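PDB 3I3L: alkylhalidase CmlS from Streptomyces venezuelae, which is a flavin-dependent halogenase of chloramphenicol biosynthesis that binds FAD and probably uses it in an oxidative halogenation reaction. Local coordinates for residues V151-L156 and V163-R168; T50-S55 and E147-T152. All coordinates share one frame; numbering follows the deposited sequence.

In the fold
Both contacts lie at the adenine end of the FAD site, on the same side of the chain's centre, with their own centres about 10 Å apart. Along the chain, 50-55 leaves strand 48-52 of the six-stranded mixed sheet; much later 147-152 follows strand 144-146, an edge strand of that sheet, and runs into strand 151-155, which pairs with 162-168 in the three-stranded antiparallel sheet. Contact 2 is thus where the two sheets join, and contact 1 is the hairpin that follows. They share Val151 and Thr152 and touch through Val166, which packs on Thr149 and Tyr52. Together they bind the adenosine part of FAD: the loop after 48-52 takes the ribose, the start of 151-155 the adenine.

Contact 1. Residues V151-L156 and V163-R168; sequences VTDVDL and VLTVRR. With FAD (flavin-adenine dinucleotide), chain B.
Strands 151-155 and 163-168 run antiparallel, 164° between their directions and 4.5 Å apart at closest approach, and a classic beta bulge at Thr152 and Asp153 shifts their register by one residue. Both bulge amides bond to one acceptor, Thr165 O, the shorter from Thr152 N at 2.7 Å. Beyond the bulge, Thr165 N returns a bond to Asp153 O, and Asp155 and Val163 form a reciprocal pair.

Beta-branched and aliphatic residues suit the buried face, where Val151, Val154, Leu164 and Val166 line up. Val151 uses both its methyls: CG1, set anti to the backbone N (chi1 172°), meets Leu164 CG at 4.0 Å, while CG2 meets Val166 CG2 at the same 4.0 Å. Its backbone meanwhile pairs with the adenine of FAD, N donating to N1A at 2.8 Å along a nearly straight line (175°), and O accepting from N6A at 3.0 Å. With an alanine here both methyls go, and Leu164 and Val166 would probably lose the neighbour that covers them, opening a gap beside the adenine-binding backbone.

The other face, with Asp153, Asp155, Thr165 and Val163, is largely polar. A water gives hydrogens to Asp153 OD2 and Val163 O and accepts one from Thr165 OG1, tying the carboxylate to the partner strand. Thr165 turns its CG2 toward Thr152 CG2, 3.9 Å away, so its hydroxyl serves the water while its methyl packs on the bulge. The carboxylate of Asp155 instead bonds to Ser157 in the turn.

Strand 171-177 continues the sheet beyond 163-168. The apolar face rests on strand 25-29, Val151 and Val154 on Ile29 and Leu164 on Ala27, while Val154 also meets Pro189 and Ile190 of helix 189-194.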
ATOM      1  N   VAL A 151       7.807 -21.482 -14.078  1.00 30.61           N
ATOM      2  CA  VAL A 151       6.835 -21.424 -15.178  1.00 30.59           C
ATOM      3  C   VAL A 151       7.481 -20.697 -16.348  1.00 32.01           C
ATOM      4  O   VAL A 151       7.801 -19.512 -16.299  1.00 33.19           O
ATOM      5  CB  VAL A 151       5.573 -20.719 -14.809  1.00 28.74           C
ATOM      6  CG1 VAL A 151       4.675 -20.522 -16.048  1.00 29.34           C
ATOM      7  CG2 VAL A 151       4.836 -21.438 -13.687  1.00 26.93           C
ATOM      8  N   THR A 152       7.647 -21.434 -17.422  1.00 31.64           N
ATOM      9  CA  THR A 152       8.518 -21.087 -18.509  1.00 31.80           C
ATOM     10  C   THR A 152       7.726 -20.439 -19.644  1.00 29.53           C
ATOM     11  O   THR A 152       8.280 -19.753 -20.495  1.00 25.90           O
ATOM     12  CB  THR A 152       9.182 -22.442 -18.962  1.00 33.18           C
ATOM     13  OG1 THR A 152      10.510 -22.504 -18.386  1.00 40.07           O
ATOM     14  CG2 THR A 152       9.181 -22.599 -20.441  1.00 35.40           C
ATOM     15  N   ASP A 153       6.421 -20.649 -19.658  1.00 29.17           N
ATOM     16  CA  ASP A 153       5.581 -20.051 -20.703  1.00 28.41           C
ATOM     17  C   ASP A 153       4.142 -20.098 -20.246  1.00 27.20           C
ATOM     18  O   ASP A 153       3.770 -20.977 -19.505  1.00 24.09           O
ATOM     19  CB  ASP A 153       5.695 -20.763 -22.050  1.00 28.93           C
ATOM     20  CG  ASP A 153       4.816 -20.091 -23.141  1.00 33.41           C
ATOM     21  OD1 ASP A 153       5.250 -19.068 -23.716  1.00 33.54           O
ATOM     22  OD2 ASP A 153       3.700 -20.584 -23.397  1.00 33.56           O
ATOM     23  N   VAL A 154       3.352 -19.119 -20.684  1.00 27.59           N
ATOM     24  CA  VAL A 154       1.973 -18.958 -20.242  1.00 28.71           C
ATOM     25  C   VAL A 154       1.202 -18.633 -21.508  1.00 29.39           C
ATOM     26  O   VAL A 154       1.490 -17.621 -22.179  1.00 28.38           O
ATOM     27  CB  VAL A 154       1.784 -17.778 -19.238  1.00 29.39           C
ATOM     28  CG1 VAL A 154       0.324 -17.615 -18.868  1.00 25.97           C
ATOM     29  CG2 VAL A 154       2.612 -18.036 -17.965  1.00 30.07           C
ATOM     30  N   ASP A 155       0.284 -19.522 -21.888  1.00 27.28           N
ATOM     31  CA  ASP A 155      -0.416 -19.300 -23.165  1.00 29.34           C
ATOM     32  C   ASP A 155      -1.856 -19.051 -22.865  1.00 28.20           C
ATOM     33  O   ASP A 155      -2.489 -19.855 -22.159  1.00 27.68           O
ATOM     34  CB  ASP A 155      -0.258 -20.527 -24.093  1.00 30.43           C
ATOM     35  CG  ASP A 155      -0.484 -20.208 -25.553  1.00 32.72           C
ATOM     36  OD1 ASP A 155      -1.336 -19.354 -25.868  1.00 33.33           O
ATOM     37  OD2 ASP A 155       0.206 -20.835 -26.416  1.00 38.33           O
ATOM     38  N   LEU A 156      -2.385 -17.971 -23.441  1.00 27.54           N
ATOM     39  CA  LEU A 156      -3.702 -17.490 -23.122  1.00 29.85           C
ATOM     40  C   LEU A 156      -4.509 -17.388 -24.406  1.00 30.01           C
ATOM     41  O   LEU A 156      -5.666 -16.998 -24.384  1.00 29.99           O
ATOM     42  CB  LEU A 156      -3.621 -16.064 -22.505  1.00 30.38           C
ATOM     43  CG  LEU A 156      -2.693 -15.849 -21.315  1.00 31.63           C
ATOM     44  CD1 LEU A 156      -2.509 -14.325 -21.012  1.00 31.16           C
ATOM     45  CD2 LEU A 156      -3.206 -16.586 -20.068  1.00 23.59           C
ATOM     46  N   VAL A 163      -2.953 -22.422 -20.662  1.00 25.69           N
ATOM     47  CA  VAL A 163      -1.934 -23.466 -20.666  1.00 25.28           C
ATOM     48  C   VAL A 163      -0.549 -23.006 -20.282  1.00 24.65           C
ATOM     49  O   VAL A 163       0.027 -22.261 -20.968  1.00 26.23           O
ATOM     50  CB  VAL A 163      -1.889 -24.180 -22.034  1.00 25.74           C
ATOM     51  CG1 VAL A 163      -0.919 -25.377 -21.988  1.00 22.33           C
ATOM     52  CG2 VAL A 163      -3.296 -24.646 -22.408  1.00 23.74           C
ATOM     53  N   LEU A 164       0.009 -23.555 -19.214  1.00 26.88           N
ATOM     54  CA  LEU A 164       1.350 -23.184 -18.759  1.00 28.79           C
ATOM     55  C   LEU A 164       2.406 -24.184 -19.183  1.00 28.72           C
ATOM     56  O   LEU A 164       2.163 -25.387 -19.159  1.00 27.49           O
ATOM     57  CB  LEU A 164       1.360 -23.106 -17.220  1.00 29.90           C
ATOM     58  CG  LEU A 164       0.905 -21.774 -16.591  1.00 32.20           C
ATOM     59  CD1 LEU A 164      -0.430 -21.427 -17.006  1.00 31.66           C
ATOM     60  CD2 LEU A 164       0.947 -21.933 -15.109  1.00 29.31           C
ATOM     61  N   THR A 165       3.578 -23.703 -19.553  1.00 27.91           N
ATOM     62  CA  THR A 165       4.701 -24.615 -19.665  1.00 31.58           C
ATOM     63  C   THR A 165       5.575 -24.441 -18.467  1.00 33.23           C
ATOM     64  O   THR A 165       5.893 -23.312 -18.092  1.00 33.89           O
ATOM     65  CB  THR A 165       5.497 -24.455 -20.942  1.00 32.76           C
ATOM     66  OG1 THR A 165       4.620 -24.632 -22.048  1.00 36.05           O
ATOM     67  CG2 THR A 165       6.602 -25.516 -21.024  1.00 32.66           C
ATOM     68  N   VAL A 166       5.972 -25.570 -17.884  1.00 34.52           N
ATOM     69  CA  VAL A 166       6.687 -25.672 -16.590  1.00 37.86           C
ATOM     70  C   VAL A 166       7.942 -26.569 -16.749  1.00 41.20           C
ATOM     71  O   VAL A 166       7.898 -27.595 -17.459  1.00 40.31           O
ATOM     72  CB  VAL A 166       5.687 -26.324 -15.612  1.00 38.49           C
ATOM     73  CG1 VAL A 166       6.294 -27.365 -14.793  1.00 41.05           C
ATOM     74  CG2 VAL A 166       4.922 -25.264 -14.822  1.00 37.95           C
ATOM     75  N   ARG A 167       9.057 -26.195 -16.106  1.00 43.33           N
ATOM     76  CA  ARG A 167      10.261 -27.039 -16.133  1.00 46.87           C
ATOM     77  C   ARG A 167      10.329 -27.911 -14.910  1.00 48.98           C
ATOM     78  O   ARG A 167      10.660 -27.429 -13.834  1.00 49.15           O
ATOM     79  CB  ARG A 167      11.548 -26.223 -16.275  1.00 47.21           C
ATOM     80  CG  ARG A 167      12.147 -26.257 -17.682  1.00 53.13           C
ATOM     81  CD  ARG A 167      13.705 -26.177 -17.730  1.00 61.42           C
ATOM     82  NE  ARG A 167      14.281 -25.173 -16.805  1.00 69.57           N
ATOM     83  CZ  ARG A 167      14.592 -23.897 -17.123  1.00 72.08           C
ATOM     84  NH1 ARG A 167      15.091 -23.087 -16.190  1.00 70.97           N
ATOM     85  NH2 ARG A 167      14.407 -23.414 -18.367  1.00 73.80           N
ATOM     86  N   ARG A 168      10.005 -29.191 -15.099  1.00 52.41           N
ATOM     87  CA  ARG A 168       9.944 -30.230 -14.050  1.00 55.81           C
ATOM     88  C   ARG A 168      11.068 -31.216 -14.341  1.00 57.42           C
ATOM     89  O   ARG A 168      11.033 -31.933 -15.347  1.00 57.31           O
ATOM     90  CB  ARG A 168       8.603 -30.971 -14.125  1.00 56.52           C
ATOM     91  CG  ARG A 168       8.333 -31.977 -13.007  1.00 60.47           C
ATOM     92  CD  ARG A 168       7.062 -32.790 -13.298  1.00 63.86           C
ATOM     93  NE  ARG A 168       6.214 -32.950 -12.102  1.00 66.41           N
ATOM     94  CZ  ARG A 168       5.266 -32.091 -11.681  1.00 65.05           C
ATOM     95  NH1 ARG A 168       5.002 -30.958 -12.337  1.00 58.85           N
ATOM     96  NH2 ARG A 168       4.575 -32.376 -10.579  1.00 60.54           N
TER
HETATM   97  PA  FAD B 600       8.008 -11.613  -4.647  1.00 22.91           P
HETATM   98  O1A FAD B 600       9.122 -11.191  -5.577  1.00 23.40           O
HETATM   99  O2A FAD B 600       8.241 -11.404  -3.191  1.00 26.26           O
HETATM  100  O5B FAD B 600       7.692 -13.190  -4.927  1.00 28.34           O
HETATM  101  C5B FAD B 600       7.597 -13.676  -6.251  1.00 26.26           C
HETATM  102  C4B FAD B 600       8.071 -15.144  -6.357  1.00 24.76           C
HETATM  103  O4B FAD B 600       7.838 -15.577  -7.717  1.00 25.06           O
HETATM  104  C3B FAD B 600       9.549 -15.308  -6.097  1.00 27.75           C
HETATM  105  O3B FAD B 600       9.745 -16.171  -5.018  1.00 28.16           O
HETATM  106  C2B FAD B 600      10.112 -15.925  -7.387  1.00 29.50           C
HETATM  107  O2B FAD B 600      10.991 -16.968  -7.107  1.00 32.68           O
HETATM  108  C1B FAD B 600       8.877 -16.446  -8.105  1.00 25.25           C
HETATM  109  N9A FAD B 600       8.899 -16.482  -9.556  1.00 28.90           N
HETATM  110  C8A FAD B 600       9.313 -15.500 -10.406  1.00 29.05           C
HETATM  111  N7A FAD B 600       9.134 -15.923 -11.676  1.00 29.98           N
HETATM  112  C5A FAD B 600       8.687 -17.200 -11.656  1.00 28.89           C
HETATM  113  C6A FAD B 600       8.366 -18.089 -12.664  1.00 28.67           C
HETATM  114  N6A FAD B 600       8.472 -17.747 -13.935  1.00 26.64           N
HETATM  115  N1A FAD B 600       7.878 -19.317 -12.305  1.00 31.62           N
HETATM  116  C2A FAD B 600       7.745 -19.689 -10.990  1.00 24.68           C
HETATM  117  N3A FAD B 600       8.055 -18.796 -10.011  1.00 27.36           N
HETATM  118  C4A FAD B 600       8.517 -17.567 -10.332  1.00 28.32           C
HETATM  119  N1  FAD B 600       7.839  -4.264   0.861  1.00 24.52           N
HETATM  120  C2  FAD B 600       7.343  -4.117   2.146  1.00 25.22           C
HETATM  121  O2  FAD B 600       6.196  -4.488   2.357  1.00 28.21           O
HETATM  122  N3  FAD B 600       8.097  -3.557   3.143  1.00 23.49           N
HETATM  123  C4  FAD B 600       9.373  -3.125   2.895  1.00 26.99           C
HETATM  124  O4  FAD B 600      10.058  -2.629   3.847  1.00 30.83           O
HETATM  125  C4X FAD B 600       9.873  -3.238   1.596  1.00 26.78           C
HETATM  126  N5  FAD B 600      11.150  -2.833   1.319  1.00 26.06           N
HETATM  127  C5X FAD B 600      11.669  -3.046   0.062  1.00 24.75           C
HETATM  128  C6  FAD B 600      12.972  -2.623  -0.236  1.00 24.65           C
HETATM  129  C7  FAD B 600      13.456  -2.766  -1.514  1.00 28.65           C
HETATM  130  C7M FAD B 600      14.862  -2.340  -1.863  1.00 30.27           C
HETATM  131  C8  FAD B 600      12.650  -3.382  -2.466  1.00 31.68           C
HETATM  132  C8M FAD B 600      13.165  -3.648  -3.825  1.00 29.10           C
HETATM  133  C9  FAD B 600      11.333  -3.769  -2.199  1.00 27.49           C
HETATM  134  C9A FAD B 600      10.868  -3.591  -0.905  1.00 24.94           C
HETATM  135  N10 FAD B 600       9.603  -4.030  -0.640  1.00 22.58           N
HETATM  136  C10 FAD B 600       9.082  -3.816   0.580  1.00 23.96           C
HETATM  137  C1' FAD B 600       8.803  -4.484  -1.813  1.00 21.76           C
HETATM  138  C2' FAD B 600       8.311  -5.894  -1.590  1.00 22.77           C
HETATM  139  O2' FAD B 600       9.387  -6.664  -1.230  1.00 26.99           O
HETATM  140  C3' FAD B 600       7.565  -6.510  -2.743  1.00 24.44           C
HETATM  141  O3' FAD B 600       6.430  -5.725  -3.036  1.00 22.10           O
HETATM  142  C4' FAD B 600       7.065  -7.947  -2.376  1.00 23.57           C
HETATM  143  O4' FAD B 600       8.129  -8.849  -2.241  1.00 21.84           O
HETATM  144  C5' FAD B 600       6.178  -8.479  -3.494  1.00 19.55           C
HETATM  145  O5' FAD B 600       5.661  -9.733  -3.152  1.00 23.74           O
HETATM  146  P   FAD B 600       5.301 -10.673  -4.368  1.00 21.58           P
HETATM  147  O1P FAD B 600       4.525  -9.885  -5.401  1.00 20.89           O
HETATM  148  O2P FAD B 600       4.705 -11.975  -3.844  1.00 28.18           O
HETATM  149  O3P FAD B 600       6.691 -10.922  -5.158  1.00 20.22           O
HETATM  150  O   HOH W   1       2.369 -22.859 -22.617  1.00 26.79           O

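Contact 2. Residues T50-S55 and E147-T152; sequences TIYERS and EETPVT. With FAD (flavin-adenine dinucleotide), chain B.
Where 50-55 leaves its strand at Tyr52, residues 52-55 pass residues 147-151 with end-to-end directions 113° apart, joined by two backbone bonds: Thr149 N to Glu53 O at 2.9 Å, and Glu148 N to Ser55 O. Glu148, with positive phi and psi, turns the chain here, and its CA lies 3.2 Å from Arg54 O in a CA-H...O contact.

Tyr52 fills the inner side of the junction. Its CB lies 3.6 Å from Val151 CG2, and the ring offers its edge to Thr149 CG2. The Thr149 hydroxyl donates back to Glu147 O, leaving the methyl to pack on the tyrosine. On the outer side, Arg54 CB and Pro150 CB meet at 3.5 Å.

The Glu53 carboxylate takes the ribose hydroxyls: OE1 accepts from FAD O3B at 2.9 Å, and OE2 lies beside O2B, at a modelled separation too short to be taken literally. A carboxylate suits this place because its two oxygens can receive both ribose hydroxyls; Ser55 N steadies it by donating to the anti lone pair of OE2. Arg54 CG sits between the backbone N and the carbonyl carbon (chi1 60°), and the extended chain beyond carries the guanidinium over the C8 end of the adenine, with C8A above the centre of one guanidinium face. There NE donates to O2B at 3.2 Å.

Strand 48-52 is flanked by strands 25-29 and 144-146. Gly31, after the first, donates to Glu53 OE1, an arrangement consistent with a Rossmann-type dinucleotide site; Glu147 bridges to Arg139 of helix 127-140 and accepts from Phe57 N.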
ATOM      1  N   THR A  50      -2.978 -24.845  -7.558  1.00 27.83           N
ATOM      2  CA  THR A  50      -1.585 -25.277  -7.687  1.00 29.52           C
ATOM      3  C   THR A  50      -0.584 -24.078  -7.717  1.00 28.61           C
ATOM      4  O   THR A  50      -0.760 -23.170  -8.477  1.00 26.06           O
ATOM      5  CB  THR A  50      -1.419 -26.237  -8.888  1.00 30.13           C
ATOM      6  OG1 THR A  50      -2.234 -27.419  -8.656  1.00 32.08           O
ATOM      7  CG2 THR A  50       0.030 -26.657  -9.045  1.00 30.70           C
ATOM      8  N   ILE A  51       0.471 -24.125  -6.900  1.00 28.56           N
ATOM      9  CA  ILE A  51       1.456 -23.066  -6.873  1.00 28.21           C
ATOM     10  C   ILE A  51       2.789 -23.560  -7.405  1.00 30.28           C
ATOM     11  O   ILE A  51       3.370 -24.511  -6.838  1.00 30.96           O
ATOM     12  CB  ILE A  51       1.688 -22.539  -5.433  1.00 27.08           C
ATOM     13  CG1 ILE A  51       0.367 -22.030  -4.820  1.00 25.08           C
ATOM     14  CG2 ILE A  51       2.754 -21.492  -5.472  1.00 27.31           C
ATOM     15  CD1 ILE A  51       0.454 -21.657  -3.328  1.00 27.23           C
ATOM     16  N   TYR A  52       3.294 -22.882  -8.447  1.00 28.29           N
ATOM     17  CA  TYR A  52       4.591 -23.148  -9.055  1.00 27.24           C
ATOM     18  C   TYR A  52       5.594 -22.056  -8.671  1.00 28.43           C
ATOM     19  O   TYR A  52       5.401 -20.901  -9.026  1.00 27.52           O
ATOM     20  CB  TYR A  52       4.459 -23.157 -10.573  1.00 27.40           C
ATOM     21  CG  TYR A  52       3.453 -24.165 -11.098  1.00 29.43           C
ATOM     22  CD1 TYR A  52       3.826 -25.506 -11.333  1.00 32.33           C
ATOM     23  CD2 TYR A  52       2.149 -23.797 -11.353  1.00 29.49           C
ATOM     24  CE1 TYR A  52       2.932 -26.452 -11.797  1.00 34.68           C
ATOM     25  CE2 TYR A  52       1.213 -24.734 -11.812  1.00 33.89           C
ATOM     26  CZ  TYR A  52       1.627 -26.070 -12.028  1.00 36.75           C
ATOM     27  OH  TYR A  52       0.759 -27.002 -12.452  1.00 33.13           O
ATOM     28  N   GLU A  53       6.618 -22.419  -7.882  1.00 28.62           N
ATOM     29  CA  GLU A  53       7.659 -21.518  -7.435  1.00 29.90           C
ATOM     30  C   GLU A  53       8.999 -21.969  -8.011  1.00 32.25           C
ATOM     31  O   GLU A  53       9.382 -23.145  -7.853  1.00 31.55           O
ATOM     32  CB  GLU A  53       7.690 -21.519  -5.902  1.00 29.14           C
ATOM     33  CG  GLU A  53       8.953 -20.899  -5.264  1.00 30.18           C
ATOM     34  CD  GLU A  53       9.198 -19.453  -5.694  1.00 32.78           C
ATOM     35  OE1 GLU A  53       8.287 -18.629  -5.503  1.00 33.07           O
ATOM     36  OE2 GLU A  53      10.283 -19.140  -6.238  1.00 29.94           O
ATOM     37  N   ARG A  54       9.711 -21.075  -8.702  1.00 33.13           N
ATOM     38  CA  ARG A  54      10.979 -21.512  -9.376  1.00 33.62           C
ATOM     39  C   ARG A  54      12.117 -21.811  -8.384  1.00 34.56           C
ATOM     40  O   ARG A  54      13.072 -22.533  -8.715  1.00 33.77           O
ATOM     41  CB  ARG A  54      11.473 -20.445 -10.361  1.00 36.07           C
ATOM     42  CG  ARG A  54      11.766 -19.095  -9.671  1.00 37.34           C
ATOM     43  CD  ARG A  54      12.275 -18.043 -10.630  1.00 41.75           C
ATOM     44  NE  ARG A  54      12.635 -16.802  -9.892  1.00 45.13           N
ATOM     45  CZ  ARG A  54      12.922 -15.637 -10.477  1.00 51.42           C
ATOM     46  NH1 ARG A  54      12.878 -15.535 -11.829  1.00 50.65           N
ATOM     47  NH2 ARG A  54      13.215 -14.560  -9.721  1.00 51.91           N
ATOM     48  N   SER A  55      12.060 -21.233  -7.185  1.00 33.43           N
ATOM     49  CA  SER A  55      13.192 -21.374  -6.262  1.00 33.00           C
ATOM     50  C   SER A  55      12.936 -22.491  -5.290  1.00 32.46           C
ATOM     51  O   SER A  55      11.845 -23.047  -5.218  1.00 31.48           O
ATOM     52  CB  SER A  55      13.423 -20.097  -5.436  1.00 34.33           C
ATOM     53  OG  SER A  55      13.899 -19.012  -6.237  1.00 38.38           O
ATOM     54  N   GLU A 147       7.976 -26.482  -5.608  1.00 32.15           N
ATOM     55  CA  GLU A 147       9.161 -25.660  -5.536  1.00 32.69           C
ATOM     56  C   GLU A 147      10.103 -26.094  -6.641  1.00 33.36           C
ATOM     57  O   GLU A 147       9.909 -27.140  -7.235  1.00 33.19           O
ATOM     58  CB  GLU A 147       9.836 -25.768  -4.172  1.00 30.42           C
ATOM     59  CG  GLU A 147       9.104 -24.999  -3.083  1.00 29.99           C
ATOM     60  CD  GLU A 147       9.746 -25.139  -1.755  1.00 33.29           C
ATOM     61  OE1 GLU A 147      10.998 -25.095  -1.668  1.00 32.01           O
ATOM     62  OE2 GLU A 147       9.001 -25.279  -0.756  1.00 36.73           O
ATOM     63  N   GLU A 148      11.093 -25.262  -6.923  1.00 32.82           N
ATOM     64  CA  GLU A 148      12.060 -25.520  -7.989  1.00 36.04           C
ATOM     65  C   GLU A 148      11.379 -25.924  -9.300  1.00 36.60           C
ATOM     66  O   GLU A 148      11.860 -26.806 -10.013  1.00 37.67           O
ATOM     67  CB  GLU A 148      13.084 -26.586  -7.565  1.00 37.38           C
ATOM     68  CG  GLU A 148      13.859 -26.224  -6.296  1.00 41.15           C
ATOM     69  CD  GLU A 148      14.923 -27.294  -5.913  1.00 47.20           C
ATOM     70  OE1 GLU A 148      14.553 -28.443  -5.620  1.00 52.26           O
ATOM     71  OE2 GLU A 148      16.121 -26.976  -5.901  1.00 46.84           O
ATOM     72  N   THR A 149      10.285 -25.239  -9.649  1.00 35.00           N
ATOM     73  CA  THR A 149       9.508 -25.565 -10.841  1.00 32.76           C
ATOM     74  C   THR A 149       9.114 -24.223 -11.487  1.00 33.78           C
ATOM     75  O   THR A 149       8.011 -23.728 -11.245  1.00 31.16           O
ATOM     76  CB  THR A 149       8.213 -26.382 -10.469  1.00 33.45           C
ATOM     77  OG1 THR A 149       8.553 -27.561  -9.739  1.00 36.16           O
ATOM     78  CG2 THR A 149       7.451 -26.828 -11.699  1.00 32.61           C
ATOM     79  N   PRO A 150      10.031 -23.604 -12.253  1.00 31.91           N
ATOM     80  CA  PRO A 150       9.730 -22.351 -12.865  1.00 31.22           C
ATOM     81  C   PRO A 150       8.664 -22.485 -13.957  1.00 31.60           C
ATOM     82  O   PRO A 150       8.645 -23.483 -14.683  1.00 30.28           O
ATOM     83  CB  PRO A 150      11.071 -21.950 -13.520  1.00 31.63           C
ATOM     84  CG  PRO A 150      11.851 -23.188 -13.640  1.00 31.89           C
ATOM     85  CD  PRO A 150      11.430 -24.021 -12.506  1.00 34.10           C
ATOM     86  N   VAL A 151       7.807 -21.482 -14.078  1.00 30.61           N
ATOM     87  CA  VAL A 151       6.835 -21.424 -15.178  1.00 30.59           C
ATOM     88  C   VAL A 151       7.481 -20.697 -16.348  1.00 32.01           C
ATOM     89  O   VAL A 151       7.801 -19.512 -16.299  1.00 33.19           O
ATOM     90  CB  VAL A 151       5.573 -20.719 -14.809  1.00 28.74           C
ATOM     91  CG1 VAL A 151       4.675 -20.522 -16.048  1.00 29.34           C
ATOM     92  CG2 VAL A 151       4.836 -21.438 -13.687  1.00 26.93           C
ATOM     93  N   THR A 152       7.647 -21.434 -17.422  1.00 31.64           N
ATOM     94  CA  THR A 152       8.518 -21.087 -18.509  1.00 31.80           C
ATOM     95  C   THR A 152       7.726 -20.439 -19.644  1.00 29.53           C
ATOM     96  O   THR A 152       8.280 -19.753 -20.495  1.00 25.90           O
ATOM     97  CB  THR A 152       9.182 -22.442 -18.962  1.00 33.18           C
ATOM     98  OG1 THR A 152      10.510 -22.504 -18.386  1.00 40.07           O
ATOM     99  CG2 THR A 152       9.181 -22.599 -20.441  1.00 35.40           C
TER
HETATM  100  PA  FAD B 600       8.008 -11.613  -4.647  1.00 22.91           P
HETATM  101  O1A FAD B 600       9.122 -11.191  -5.577  1.00 23.40           O
HETATM  102  O2A FAD B 600       8.241 -11.404  -3.191  1.00 26.26           O
HETATM  103  O5B FAD B 600       7.692 -13.190  -4.927  1.00 28.34           O
HETATM  104  C5B FAD B 600       7.597 -13.676  -6.251  1.00 26.26           C
HETATM  105  C4B FAD B 600       8.071 -15.144  -6.357  1.00 24.76           C
HETATM  106  O4B FAD B 600       7.838 -15.577  -7.717  1.00 25.06           O
HETATM  107  C3B FAD B 600       9.549 -15.308  -6.097  1.00 27.75           C
HETATM  108  O3B FAD B 600       9.745 -16.171  -5.018  1.00 28.16           O
HETATM  109  C2B FAD B 600      10.112 -15.925  -7.387  1.00 29.50           C
HETATM  110  O2B FAD B 600      10.991 -16.968  -7.107  1.00 32.68           O
HETATM  111  C1B FAD B 600       8.877 -16.446  -8.105  1.00 25.25           C
HETATM  112  N9A FAD B 600       8.899 -16.482  -9.556  1.00 28.90           N
HETATM  113  C8A FAD B 600       9.313 -15.500 -10.406  1.00 29.05           C
HETATM  114  N7A FAD B 600       9.134 -15.923 -11.676  1.00 29.98           N
HETATM  115  C5A FAD B 600       8.687 -17.200 -11.656  1.00 28.89           C
HETATM  116  C6A FAD B 600       8.366 -18.089 -12.664  1.00 28.67           C
HETATM  117  N6A FAD B 600       8.472 -17.747 -13.935  1.00 26.64           N
HETATM  118  N1A FAD B 600       7.878 -19.317 -12.305  1.00 31.62           N
HETATM  119  C2A FAD B 600       7.745 -19.689 -10.990  1.00 24.68           C
HETATM  120  N3A FAD B 600       8.055 -18.796 -10.011  1.00 27.36           N
HETATM  121  C4A FAD B 600       8.517 -17.567 -10.332  1.00 28.32           C
HETATM  122  N1  FAD B 600       7.839  -4.264   0.861  1.00 24.52           N
HETATM  123  C2  FAD B 600       7.343  -4.117   2.146  1.00 25.22           C
HETATM  124  O2  FAD B 600       6.196  -4.488   2.357  1.00 28.21           O
HETATM  125  N3  FAD B 600       8.097  -3.557   3.143  1.00 23.49           N
HETATM  126  C4  FAD B 600       9.373  -3.125   2.895  1.00 26.99           C
HETATM  127  O4  FAD B 600      10.058  -2.629   3.847  1.00 30.83           O
HETATM  128  C4X FAD B 600       9.873  -3.238   1.596  1.00 26.78           C
HETATM  129  N5  FAD B 600      11.150  -2.833   1.319  1.00 26.06           N
HETATM  130  C5X FAD B 600      11.669  -3.046   0.062  1.00 24.75           C
HETATM  131  C6  FAD B 600      12.972  -2.623  -0.236  1.00 24.65           C
HETATM  132  C7  FAD B 600      13.456  -2.766  -1.514  1.00 28.65           C
HETATM  133  C7M FAD B 600      14.862  -2.340  -1.863  1.00 30.27           C
HETATM  134  C8  FAD B 600      12.650  -3.382  -2.466  1.00 31.68           C
HETATM  135  C8M FAD B 600      13.165  -3.648  -3.825  1.00 29.10           C
HETATM  136  C9  FAD B 600      11.333  -3.769  -2.199  1.00 27.49           C
HETATM  137  C9A FAD B 600      10.868  -3.591  -0.905  1.00 24.94           C
HETATM  138  N10 FAD B 600       9.603  -4.030  -0.640  1.00 22.58           N
HETATM  139  C10 FAD B 600       9.082  -3.816   0.580  1.00 23.96           C
HETATM  140  C1' FAD B 600       8.803  -4.484  -1.813  1.00 21.76           C
HETATM  141  C2' FAD B 600       8.311  -5.894  -1.590  1.00 22.77           C
HETATM  142  O2' FAD B 600       9.387  -6.664  -1.230  1.00 26.99           O
HETATM  143  C3' FAD B 600       7.565  -6.510  -2.743  1.00 24.44           C
HETATM  144  O3' FAD B 600       6.430  -5.725  -3.036  1.00 22.10           O
HETATM  145  C4' FAD B 600       7.065  -7.947  -2.376  1.00 23.57           C
HETATM  146  O4' FAD B 600       8.129  -8.849  -2.241  1.00 21.84           O
HETATM  147  C5' FAD B 600       6.178  -8.479  -3.494  1.00 19.55           C
HETATM  148  O5' FAD B 600       5.661  -9.733  -3.152  1.00 23.74           O
HETATM  149  P   FAD B 600       5.301 -10.673  -4.368  1.00 21.58           P
HETATM  150  O1P FAD B 600       4.525  -9.885  -5.401  1.00 20.89           O
HETATM  151  O2P FAD B 600       4.705 -11.975  -3.844  1.00 28.18           O
HETATM  152  O3P FAD B 600       6.691 -10.922  -5.158  1.00 20.22           O